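Side-chain contacts in aminoglycoside N(3)-acetyltransferase (PDB 7LAP), which probably transfers an acetyl group from acetyl-CoA to the 3-amino group of aminoglycoside antibiotics, which would give resistance to them: residues G20-R24 and D25-H29; F44-L48 and S49-Y53; C79-N82 and D83-Y87; E240-P244 and F245-V249. All blocks are in the same frame, centred on the assembly; numbering follows the deposited sequence.

In the fold
Along the chain the four contacts come in series. Contacts 1 and 4 are helix starts, opening helices 24-34 and 244-254; contacts 2 and 3 follow two neighbouring strands of the seven-stranded mixed sheet, 41-46 and 74-78. Contacts 1 and 2 touch, their centres about 12 Å apart, with Val22 N probably hydrogen-bonded to Tyr53 O. Contact 3 has its centre about 23 Å from that of contact 2, and contact 4 about 21 Å from it. Contacts 1, 2 and 3 each reach the second subunit, and Tyr53 of contact 2 packs on Pro86 of contact 3 across the dimer, which ties the loops after both strands to the interface; contact 4 stays within its own chain.

Contact 1: residues G20-R24 and D25-H29; sequences GPVTR and DRIRH. With FMT (formic acid), chain M.
Thr23 and Arg26 meet at the N-cap of helix 24-34. Thr23 OG1 accepts a weak capping bond from Arg26 N at 3.4 Å; a chi1 of 67° brings the hydroxyl round to that N-H. The firmer hold is through the backbone, where Ile27 N donates to Thr23 O at 3.0 Å and Arg28 N to Arg24 O at 2.9 Å. One residue ahead of the cap, Val22 CG1 rests on Ile27 CG1 at 3.5 Å, the two side chains crossing at about a right angle. This is a hydrophobic staple across the cap. Within the first turn, Asp25 OD1 takes two bonds from Arg28, from NH2 at 2.7 Å and from NE at 2.8 Å. The arginine comes side-on with Asp25 OD1 in its guanidinium plane, while both nitrogens approach that oxygen from the same face of the carboxylate, about 40° out of its plane.

Further out, Ile27 packs on Ala64 of helix 58-69 and on Val54, while His103 of the second subunit packs against Thr23. Arg26 NE pairs with Asp30, one turn on. Arg24 leaves the helix start as an extended chain, its NE held in a salt bridge by Asp67; at the far end, Arg24 NH1 donates to O1 of a formic acid molecule, probably from the crystallisation liquor, at 3.0 Å.

Contact 2: residues F44-L48 and S49-Y53; sequences FHTRL and SAIGY
The short helix 48-51, which follows central strand 41-46, is turned by two backbone bonds that each span three residues: Ala50 N to Arg47 O at 3.0 Å and Ile51 N to Leu48 O at 3.1 Å. That spacing is the one of 3-10 turns, and the N-H...O angles, 134° and 139°, show both bonds to be bent. Ala50 CB is drawn in close to Arg47 O, at 3.2 Å, and the methylene Arg47 CG passes the same methyl. Leu48 CD1 and Ile51 CD1 meet at 4.3 Å, and Ile51 CD1 is equally near Thr46 CG2 from the end of the strand. Behind them Gly52, with phi at 121°, breaks out of the helical path and sends the chain on to Tyr53, which packs on helix 7-18 and on Pro86 of the second subunit. The chemistry is that of a single short turn leaving the sheet: two backbone bonds of moderate angle form it, while its apolar side chains, Leu48 and Ile51, both rest on Val61 and join it to helix 58-69.

Contact 3: residues C79-N82 and D83-Y87; sequences CGWN and DAPPY
Asp83 OD1 takes a weak hydrogen bond from Asn82 ND2 at 3.3 Å, the amide and carboxylate planes standing nearly perpendicular. Each of these groups has a stronger partner elsewhere. Asp83 OD2 forms a salt bridge with Arg120 of the second subunit, and Asn82 OD1 accepts from His116 N, so the amide is held chiefly through OD1, with the ND2 bond a weak addition.

The larger part of the contact is the indole of Trp81, which lies along residues 83-85. With CG anti to the backbone N (chi1 -178°), one face of the ring is set against backbone atoms. Ala84 CA lies 3.6 Å from the centroid of the six-membered ring of Trp81 and 12° off its normal, a CH-pi contact, while Asp83 C sits over the same face, nearer the pyrrole side. The methyl Ala84 CB comes tight to Trp81 CE3, at 3.4 Å. Beyond it, Pro85 CD touches the outer end of the indole at Trp81 CZ3, 3.9 Å away. Phe107 meets the indole edge-to-face, and His104 packs against it with its ring plane steeply inclined.

Trp81 CA and Ala84 CA stand 5.6 Å apart as the ends of a type I beta turn, here covered by the aromatic side chain of its own first residue and carrying at its third an acid that bridges the dimer interface.

Contact 4: residues E240-P244 and F245-V249; sequences EGQDP and FAVIV
Phe245 N is met by Asp243 OD1 at 2.9 Å, a weak bond with an N-H...O angle of only 129°. The carboxylate gets there because Asp243 CG lies anti to its backbone N (chi1 -171°), swinging the acid forward over the helix start, where Asp243 OD1 also brushes Phe245 CB at 3.5 Å. The Phe245 ring turns an edge to the carbonyl carbon of Pro244, and its plane is steeply inclined to the carboxylate; farther out it packs on Leu190 and against the ring of His191.

Ala246 comes next, with its methyl CB held close to Asp243 O, 3.3 Å away, and also resting on Asp243 CB. Val247 N then donates to Asp243 O at 3.1 Å, closing the first full helical turn. Val247 CG2 lies close to the same oxygen and touches Gln242 NE2 at 4.1 Å, the glutamine crossing the valine at about a right angle.

At Ile248 the regular pattern continues, N donating to Pro244 O at 2.9 Å. Ile248 CG1 lies 3.2 Å from Pro244 O, and Trp283 packs on both Val247 and Ile248. Val249 packs on Leu190, and the new helix thus rests on helices 189-196 and 273-289.

Pro244 fits the first helical position, where an N-H has no partner within the helix. The negative Asp243 would also suit the positive end of the helix dipole. Together they make an aspartate N-cap, formed as an Asx turn with proline at N1, opening helix 244-254.

Contact 1: residues G20-R24 and D25-H29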
loop_
_atom_site.group_PDB
_atom_site.type_symbol
_atom_site.label_atom_id
_atom_site.label_comp_id
_atom_site.label_asym_id
_atom_site.label_seq_id
_atom_site.Cartn_x
_atom_site.Cartn_y
_atom_site.Cartn_z
ATOM N N GLY B 20 14.482 20.824 -2.330
ATOM C CA GLY B 20 14.292 20.722 -0.914
ATOM C C GLY B 20 12.926 20.160 -0.616
ATOM O O GLY B 20 12.103 19.972 -1.523
ATOM N N PRO B 21 12.667 19.897 0.670
ATOM C CA PRO B 21 11.374 19.329 1.084
ATOM C C PRO B 21 10.185 20.171 0.642
ATOM O O PRO B 21 10.223 21.405 0.641
ATOM C CB PRO B 21 11.463 19.300 2.621
ATOM C CG PRO B 21 12.959 19.428 2.938
ATOM C CD PRO B 21 13.525 20.255 1.811
ATOM N N VAL B 22 9.111 19.485 0.296
ATOM C CA VAL B 22 7.844 20.117 -0.056
ATOM C C VAL B 22 6.907 19.906 1.125
ATOM O O VAL B 22 6.670 18.762 1.529
ATOM C CB VAL B 22 7.260 19.520 -1.346
ATOM C CG1 VAL B 22 5.932 20.114 -1.624
ATOM C CG2 VAL B 22 8.242 19.755 -2.567
ATOM N N THR B 23 6.414 20.995 1.709
ATOM C CA THR B 23 5.635 20.871 2.934
ATOM C C THR B 23 4.137 21.020 2.683
ATOM O O THR B 23 3.691 21.485 1.634
ATOM C CB THR B 23 6.067 21.927 3.926
ATOM O OG1 THR B 23 5.679 23.209 3.394
ATOM C CG2 THR B 23 7.571 21.843 4.135
ATOM N N ARG B 24 3.368 20.672 3.712
ATOM C CA ARG B 24 1.915 20.796 3.667
ATOM C C ARG B 24 1.480 22.223 3.294
ATOM O O ARG B 24 0.663 22.421 2.399
ATOM C CB ARG B 24 1.356 20.388 5.030
ATOM C CG ARG B 24 -0.146 20.572 5.195
ATOM C CD ARG B 24 -0.541 20.211 6.635
ATOM N NE ARG B 24 -1.950 20.465 6.906
ATOM C CZ ARG B 24 -2.557 20.064 8.020
ATOM N NH1 ARG B 24 -1.849 19.413 8.939
ATOM N NH2 ARG B 24 -3.850 20.319 8.214
ATOM N N ASP B 25 2.006 23.228 3.976
ATOM C CA ASP B 25 1.545 24.585 3.689
ATOM C C ASP B 25 1.957 25.065 2.297
ATOM O O ASP B 25 1.265 25.893 1.689
ATOM C CB ASP B 25 2.054 25.569 4.728
ATOM C CG ASP B 25 1.562 26.964 4.442
ATOM O OD1 ASP B 25 0.335 27.184 4.577
ATOM O OD2 ASP B 25 2.379 27.823 4.038
ATOM N N ARG B 26 3.054 24.554 1.761
ATOM C CA ARG B 26 3.452 24.970 0.428
ATOM C C ARG B 26 2.552 24.350 -0.628
ATOM O O ARG B 26 2.196 25.002 -1.617
ATOM C CB ARG B 26 4.914 24.598 0.175
ATOM C CG ARG B 26 5.427 25.138 -1.147
ATOM C CD ARG B 26 5.378 24.060 -2.153
ATOM N NE ARG B 26 5.870 24.503 -3.455
ATOM C CZ ARG B 26 7.155 24.558 -3.783
ATOM N NH1 ARG B 26 8.087 24.242 -2.898
ATOM N NH2 ARG B 26 7.490 24.936 -4.987
ATOM N N ILE B 27 2.213 23.076 -0.457
ATOM C CA ILE B 27 1.240 22.438 -1.323
ATOM C C ILE B 27 -0.102 23.170 -1.256
ATOM O O ILE B 27 -0.737 23.421 -2.286
ATOM C CB ILE B 27 1.101 20.958 -0.946
ATOM C CG1 ILE B 27 2.448 20.245 -1.178
ATOM C CG2 ILE B 27 0.066 20.347 -1.808
ATOM C CD1 ILE B 27 2.440 18.743 -0.708
ATOM N N ARG B 28 -0.547 23.520 -0.047
ATOM C CA ARG B 28 -1.801 24.249 0.092
ATOM C C ARG B 28 -1.751 25.537 -0.709
ATOM O O ARG B 28 -2.693 25.873 -1.439
ATOM C CB ARG B 28 -2.086 24.555 1.569
ATOM C CG ARG B 28 -3.385 25.397 1.767
ATOM C CD ARG B 28 -3.332 26.368 2.926
ATOM N NE ARG B 28 -2.041 27.061 3.018
ATOM C CZ ARG B 28 -1.661 28.109 2.270
ATOM N NH1 ARG B 28 -2.477 28.628 1.344
ATOM N NH2 ARG B 28 -0.455 28.654 2.461
ATOM N N HIS B 29 -0.645 26.267 -0.585
ATOM C CA HIS B 29 -0.470 27.505 -1.345
ATOM C C HIS B 29 -0.518 27.252 -2.856
ATOM O O HIS B 29 -1.232 27.957 -3.591
ATOM C CB HIS B 29 0.842 28.159 -0.946
ATOM C CG HIS B 29 1.271 29.245 -1.874
ATOM N ND1 HIS B 29 1.953 28.991 -3.042
ATOM C CD2 HIS B 29 1.095 30.586 -1.817
ATOM C CE1 HIS B 29 2.198 30.135 -3.661
ATOM N NE2 HIS B 29 1.687 31.117 -2.934
HETATM C C FMT M . -4.259 18.323 10.839
HETATM O O1 FMT M . -3.427 18.957 11.489
HETATM O O2 FMT M . -5.447 18.640 10.730
#

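Contact 2: residues F44-L48 and S49-Y53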
loop_
_atom_site.group_PDB
_atom_site.type_symbol
_atom_site.label_atom_id
_atom_site.label_comp_id
_atom_site.label_asym_id
_atom_site.label_seq_id
_atom_site.Cartn_x
_atom_site.Cartn_y
_atom_site.Cartn_z
ATOM N N PHE B 44 -9.009 13.635 -7.552
ATOM C CA PHE B 44 -7.628 13.942 -7.867
ATOM C C PHE B 44 -6.841 12.670 -8.153
ATOM O O PHE B 44 -7.078 11.621 -7.547
ATOM C CB PHE B 44 -6.991 14.810 -6.767
ATOM C CG PHE B 44 -6.750 14.109 -5.454
ATOM C CD1 PHE B 44 -7.782 13.853 -4.573
ATOM C CD2 PHE B 44 -5.459 13.752 -5.094
ATOM C CE1 PHE B 44 -7.525 13.213 -3.354
ATOM C CE2 PHE B 44 -5.192 13.125 -3.894
ATOM C CZ PHE B 44 -6.231 12.838 -3.025
ATOM N N HIS B 45 -5.966 12.783 -9.158
ATOM C CA HIS B 45 -5.035 11.768 -9.624
ATOM C C HIS B 45 -3.622 12.286 -9.393
ATOM O O HIS B 45 -3.318 13.434 -9.747
ATOM C CB HIS B 45 -5.253 11.520 -11.122
ATOM C CG HIS B 45 -6.640 11.049 -11.435
ATOM N ND1 HIS B 45 -7.688 11.913 -11.706
ATOM C CD2 HIS B 45 -7.164 9.798 -11.462
ATOM C CE1 HIS B 45 -8.792 11.208 -11.912
ATOM N NE2 HIS B 45 -8.501 9.927 -11.766
ATOM N N THR B 46 -2.759 11.449 -8.823
ATOM C CA THR B 46 -1.499 11.918 -8.260
ATOM C C THR B 46 -0.342 11.072 -8.765
ATOM O O THR B 46 -0.409 9.834 -8.752
ATOM C CB THR B 46 -1.514 11.876 -6.733
ATOM O OG1 THR B 46 -2.704 12.490 -6.254
ATOM C CG2 THR B 46 -0.258 12.637 -6.162
ATOM N N ARG B 47 0.739 11.737 -9.158
ATOM C CA ARG B 47 2.026 11.066 -9.329
ATOM C C ARG B 47 2.933 11.692 -8.272
ATOM O O ARG B 47 3.506 12.769 -8.461
ATOM C CB ARG B 47 2.532 11.215 -10.764
ATOM C CG ARG B 47 3.838 10.517 -11.037
ATOM C CD ARG B 47 4.007 10.243 -12.540
ATOM N NE ARG B 47 3.087 9.192 -12.954
ATOM C CZ ARG B 47 2.911 8.817 -14.214
ATOM N NH1 ARG B 47 3.589 9.422 -15.176
ATOM N NH2 ARG B 47 2.050 7.859 -14.503
ATOM N N LEU B 48 3.024 11.018 -7.125
ATOM C CA LEU B 48 3.581 11.644 -5.937
ATOM C C LEU B 48 5.030 12.087 -6.140
ATOM O O LEU B 48 5.407 13.178 -5.714
ATOM C CB LEU B 48 3.466 10.681 -4.749
ATOM C CG LEU B 48 4.088 11.096 -3.412
ATOM C CD1 LEU B 48 3.428 12.389 -2.843
ATOM C CD2 LEU B 48 3.929 9.941 -2.393
ATOM N N SER B 49 5.867 11.262 -6.770
ATOM C CA SER B 49 7.268 11.654 -6.937
ATOM C C SER B 49 7.434 12.872 -7.841
ATOM O O SER B 49 8.464 13.550 -7.771
ATOM C CB SER B 49 8.077 10.485 -7.511
ATOM O OG SER B 49 8.044 9.415 -6.596
ATOM N N ALA B 50 6.470 13.137 -8.726
ATOM C CA ALA B 50 6.555 14.318 -9.587
ATOM C C ALA B 50 6.541 15.596 -8.762
ATOM O O ALA B 50 7.122 16.603 -9.172
ATOM C CB ALA B 50 5.380 14.343 -10.580
ATOM N N ILE B 51 5.869 15.578 -7.607
ATOM C CA ILE B 51 5.856 16.748 -6.729
ATOM C C ILE B 51 7.255 17.039 -6.199
ATOM O O ILE B 51 7.641 18.200 -6.038
ATOM C CB ILE B 51 4.850 16.538 -5.578
ATOM C CG1 ILE B 51 3.451 16.294 -6.135
ATOM C CG2 ILE B 51 4.825 17.740 -4.622
ATOM C CD1 ILE B 51 2.364 15.902 -5.037
ATOM N N GLY B 52 8.039 15.994 -5.934
ATOM C CA GLY B 52 9.338 16.128 -5.312
ATOM C C GLY B 52 9.375 15.349 -4.011
ATOM O O GLY B 52 8.588 14.411 -3.814
ATOM N N TYR B 53 10.240 15.796 -3.101
ATOM C CA TYR B 53 10.339 15.133 -1.794
ATOM C C TYR B 53 9.257 15.715 -0.895
ATOM O O TYR B 53 9.365 16.856 -0.430
ATOM C CB TYR B 53 11.738 15.300 -1.181
ATOM C CG TYR B 53 11.751 14.637 0.183
ATOM C CD1 TYR B 53 11.912 13.262 0.319
ATOM C CD2 TYR B 53 11.517 15.385 1.335
ATOM C CE1 TYR B 53 11.864 12.647 1.600
ATOM C CE2 TYR B 53 11.456 14.787 2.590
ATOM C CZ TYR B 53 11.628 13.427 2.730
ATOM O OH TYR B 53 11.539 12.881 4.025
#

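Contact 3: residues C79-N82 and D83-Y87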
loop_
_atom_site.group_PDB
_atom_site.type_symbol
_atom_site.label_atom_id
_atom_site.label_comp_id
_atom_site.label_asym_id
_atom_site.label_seq_id
_atom_site.Cartn_x
_atom_site.Cartn_y
_atom_site.Cartn_z
ATOM N N CYS B 79 -10.198 4.076 -6.802
ATOM C CA CYS B 79 -9.519 2.955 -6.124
ATOM C C CYS B 79 -9.469 1.674 -6.954
ATOM O O CYS B 79 -8.382 1.121 -7.225
ATOM C CB CYS B 79 -10.235 2.638 -4.787
ATOM S SG CYS B 79 -10.000 3.877 -3.554
ATOM N N GLY B 80 -10.621 1.134 -7.341
ATOM C CA GLY B 80 -10.623 -0.214 -7.915
ATOM C C GLY B 80 -10.195 -1.247 -6.880
ATOM O O GLY B 80 -10.147 -0.989 -5.689
ATOM N N TRP B 81 -9.866 -2.433 -7.378
ATOM C CA TRP B 81 -9.554 -3.597 -6.540
ATOM C C TRP B 81 -8.337 -4.316 -7.116
ATOM O O TRP B 81 -8.435 -4.920 -8.191
ATOM C CB TRP B 81 -10.742 -4.546 -6.472
ATOM C CG TRP B 81 -10.575 -5.744 -5.605
ATOM C CD1 TRP B 81 -9.608 -5.949 -4.630
ATOM C CD2 TRP B 81 -11.371 -6.932 -5.640
ATOM N NE1 TRP B 81 -9.762 -7.196 -4.078
ATOM C CE2 TRP B 81 -10.843 -7.817 -4.670
ATOM C CE3 TRP B 81 -12.507 -7.324 -6.372
ATOM C CZ2 TRP B 81 -11.414 -9.073 -4.411
ATOM C CZ3 TRP B 81 -13.058 -8.591 -6.133
ATOM C CH2 TRP B 81 -12.512 -9.447 -5.161
ATOM N N ASN B 82 -7.196 -4.248 -6.408
ATOM C CA ASN B 82 -5.957 -4.811 -6.948
ATOM C C ASN B 82 -6.035 -6.313 -7.128
ATOM O O ASN B 82 -5.433 -6.860 -8.052
ATOM C CB ASN B 82 -4.758 -4.502 -6.053
ATOM C CG ASN B 82 -3.453 -4.703 -6.781
ATOM O OD1 ASN B 82 -3.102 -3.915 -7.656
ATOM N ND2 ASN B 82 -2.752 -5.789 -6.472
ATOM N N ASP B 83 -6.734 -7.005 -6.245
ATOM C CA ASP B 83 -6.692 -8.465 -6.237
ATOM C C ASP B 83 -8.006 -9.083 -6.701
ATOM O O ASP B 83 -8.380 -10.165 -6.246
ATOM C CB ASP B 83 -6.311 -8.930 -4.838
ATOM C CG ASP B 83 -4.985 -8.313 -4.413
ATOM O OD1 ASP B 83 -4.019 -8.564 -5.128
ATOM O OD2 ASP B 83 -4.930 -7.507 -3.461
ATOM N N ALA B 84 -8.709 -8.403 -7.608
ATOM C CA ALA B 84 -9.911 -8.968 -8.214
ATOM C C ALA B 84 -9.542 -10.166 -9.079
ATOM O O ALA B 84 -8.438 -10.228 -9.604
ATOM C CB ALA B 84 -10.603 -7.917 -9.074
ATOM N N PRO B 85 -10.441 -11.139 -9.239
ATOM C CA PRO B 85 -10.209 -12.171 -10.238
ATOM C C PRO B 85 -10.148 -11.535 -11.613
ATOM O O PRO B 85 -10.858 -10.556 -11.881
ATOM C CB PRO B 85 -11.432 -13.100 -10.097
ATOM C CG PRO B 85 -12.509 -12.215 -9.582
ATOM C CD PRO B 85 -11.786 -11.256 -8.635
ATOM N N PRO B 86 -9.280 -12.019 -12.495
ATOM C CA PRO B 86 -9.200 -11.432 -13.840
ATOM C C PRO B 86 -10.520 -11.590 -14.589
ATOM O O PRO B 86 -11.272 -12.535 -14.356
ATOM C CB PRO B 86 -8.077 -12.232 -14.508
ATOM C CG PRO B 86 -8.066 -13.561 -13.769
ATOM C CD PRO B 86 -8.441 -13.218 -12.344
ATOM N N TYR B 87 -10.810 -10.623 -15.477
ATOM C CA TYR B 87 -12.037 -10.681 -16.273
ATOM C C TYR B 87 -12.156 -12.007 -17.000
ATOM O O TYR B 87 -13.240 -12.595 -17.068
ATOM C CB TYR B 87 -12.066 -9.562 -17.308
ATOM C CG TYR B 87 -12.420 -8.189 -16.797
ATOM C CD1 TYR B 87 -12.643 -7.945 -15.448
ATOM C CD2 TYR B 87 -12.515 -7.121 -17.685
ATOM C CE1 TYR B 87 -12.962 -6.665 -14.997
ATOM C CE2 TYR B 87 -12.821 -5.850 -17.254
ATOM C CZ TYR B 87 -13.045 -5.620 -15.911
ATOM O OH TYR B 87 -13.357 -4.334 -15.513
#

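Contact 4: residues E240-P244 and F245-V249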
loop_
_atom_site.group_PDB
_atom_site.type_symbol
_atom_site.label_atom_id
_atom_site.label_comp_id
_atom_site.label_asym_id
_atom_site.label_seq_id
_atom_site.Cartn_x
_atom_site.Cartn_y
_atom_site.Cartn_z
ATOM N N GLU B 240 -1.946 6.466 -33.836
ATOM C CA GLU B 240 -1.597 5.284 -33.065
ATOM C C GLU B 240 -0.301 5.537 -32.305
ATOM O O GLU B 240 0.534 6.357 -32.704
ATOM C CB GLU B 240 -1.497 4.044 -33.955
ATOM C CG GLU B 240 -1.456 2.733 -33.148
ATOM C CD GLU B 240 -2.836 2.106 -32.927
ATOM O OE1 GLU B 240 -2.981 1.311 -31.967
ATOM O OE2 GLU B 240 -3.768 2.399 -33.707
ATOM N N GLY B 241 -0.155 4.839 -31.180
ATOM C CA GLY B 241 0.812 5.203 -30.176
ATOM C C GLY B 241 0.313 6.237 -29.193
ATOM O O GLY B 241 0.940 6.425 -28.141
ATOM N N GLN B 242 -0.803 6.899 -29.486
ATOM C CA GLN B 242 -1.336 7.955 -28.644
ATOM C C GLN B 242 -2.558 7.460 -27.885
ATOM O O GLN B 242 -3.354 6.685 -28.420
ATOM C CB GLN B 242 -1.708 9.167 -29.488
ATOM C CG GLN B 242 -0.530 10.012 -29.897
ATOM C CD GLN B 242 -0.782 11.464 -29.568
ATOM O OE1 GLN B 242 -0.978 12.284 -30.464
ATOM N NE2 GLN B 242 -0.808 11.790 -28.267
ATOM N N ASP B 243 -2.711 7.921 -26.619
ATOM C CA ASP B 243 -3.839 7.503 -25.787
ATOM C C ASP B 243 -5.035 8.413 -26.034
ATOM O O ASP B 243 -4.894 9.644 -25.983
ATOM C CB ASP B 243 -3.475 7.523 -24.308
ATOM C CG ASP B 243 -4.545 6.889 -23.425
ATOM O OD1 ASP B 243 -5.632 7.488 -23.258
ATOM O OD2 ASP B 243 -4.299 5.787 -22.889
ATOM N N PRO B 244 -6.211 7.838 -26.302
ATOM C CA PRO B 244 -7.400 8.672 -26.576
ATOM C C PRO B 244 -7.692 9.716 -25.517
ATOM O O PRO B 244 -7.914 10.883 -25.868
ATOM C CB PRO B 244 -8.528 7.632 -26.692
ATOM C CG PRO B 244 -7.815 6.396 -27.188
ATOM C CD PRO B 244 -6.469 6.403 -26.493
ATOM N N PHE B 245 -7.694 9.340 -24.229
ATOM C CA PHE B 245 -7.978 10.321 -23.184
ATOM C C PHE B 245 -6.939 11.438 -23.182
ATOM O O PHE B 245 -7.266 12.597 -22.913
ATOM C CB PHE B 245 -8.045 9.648 -21.806
ATOM C CG PHE B 245 -9.320 8.857 -21.566
ATOM C CD1 PHE B 245 -10.264 8.697 -22.569
ATOM C CD2 PHE B 245 -9.565 8.271 -20.333
ATOM C CE1 PHE B 245 -11.430 7.972 -22.342
ATOM C CE2 PHE B 245 -10.727 7.559 -20.100
ATOM C CZ PHE B 245 -11.661 7.403 -21.114
ATOM N N ALA B 246 -5.684 11.115 -23.501
ATOM C CA ALA B 246 -4.669 12.161 -23.572
ATOM C C ALA B 246 -4.989 13.144 -24.688
ATOM O O ALA B 246 -4.800 14.355 -24.533
ATOM C CB ALA B 246 -3.286 11.543 -23.774
ATOM N N VAL B 247 -5.482 12.638 -25.821
ATOM C CA VAL B 247 -5.853 13.518 -26.928
ATOM C C VAL B 247 -7.067 14.369 -26.557
ATOM O O VAL B 247 -7.083 15.580 -26.799
ATOM C CB VAL B 247 -6.096 12.690 -28.203
ATOM C CG1 VAL B 247 -6.567 13.589 -29.353
ATOM C CG2 VAL B 247 -4.850 11.927 -28.570
ATOM N N ILE B 248 -8.080 13.762 -25.936
ATOM C CA ILE B 248 -9.276 14.510 -25.537
ATOM C C ILE B 248 -8.914 15.630 -24.556
ATOM O O ILE B 248 -9.340 16.782 -24.713
ATOM C CB ILE B 248 -10.328 13.551 -24.943
ATOM C CG1 ILE B 248 -10.715 12.460 -25.944
ATOM C CG2 ILE B 248 -11.582 14.306 -24.506
ATOM C CD1 ILE B 248 -11.806 11.534 -25.426
ATOM N N VAL B 249 -8.126 15.308 -23.523
ATOM C CA VAL B 249 -7.768 16.314 -22.523
ATOM C C VAL B 249 -6.901 17.403 -23.138
ATOM O O VAL B 249 -7.026 18.589 -22.784
ATOM C CB VAL B 249 -7.079 15.657 -21.309
ATOM C CG1 VAL B 249 -6.542 16.723 -20.353
ATOM C CG2 VAL B 249 -8.055 14.746 -20.578
#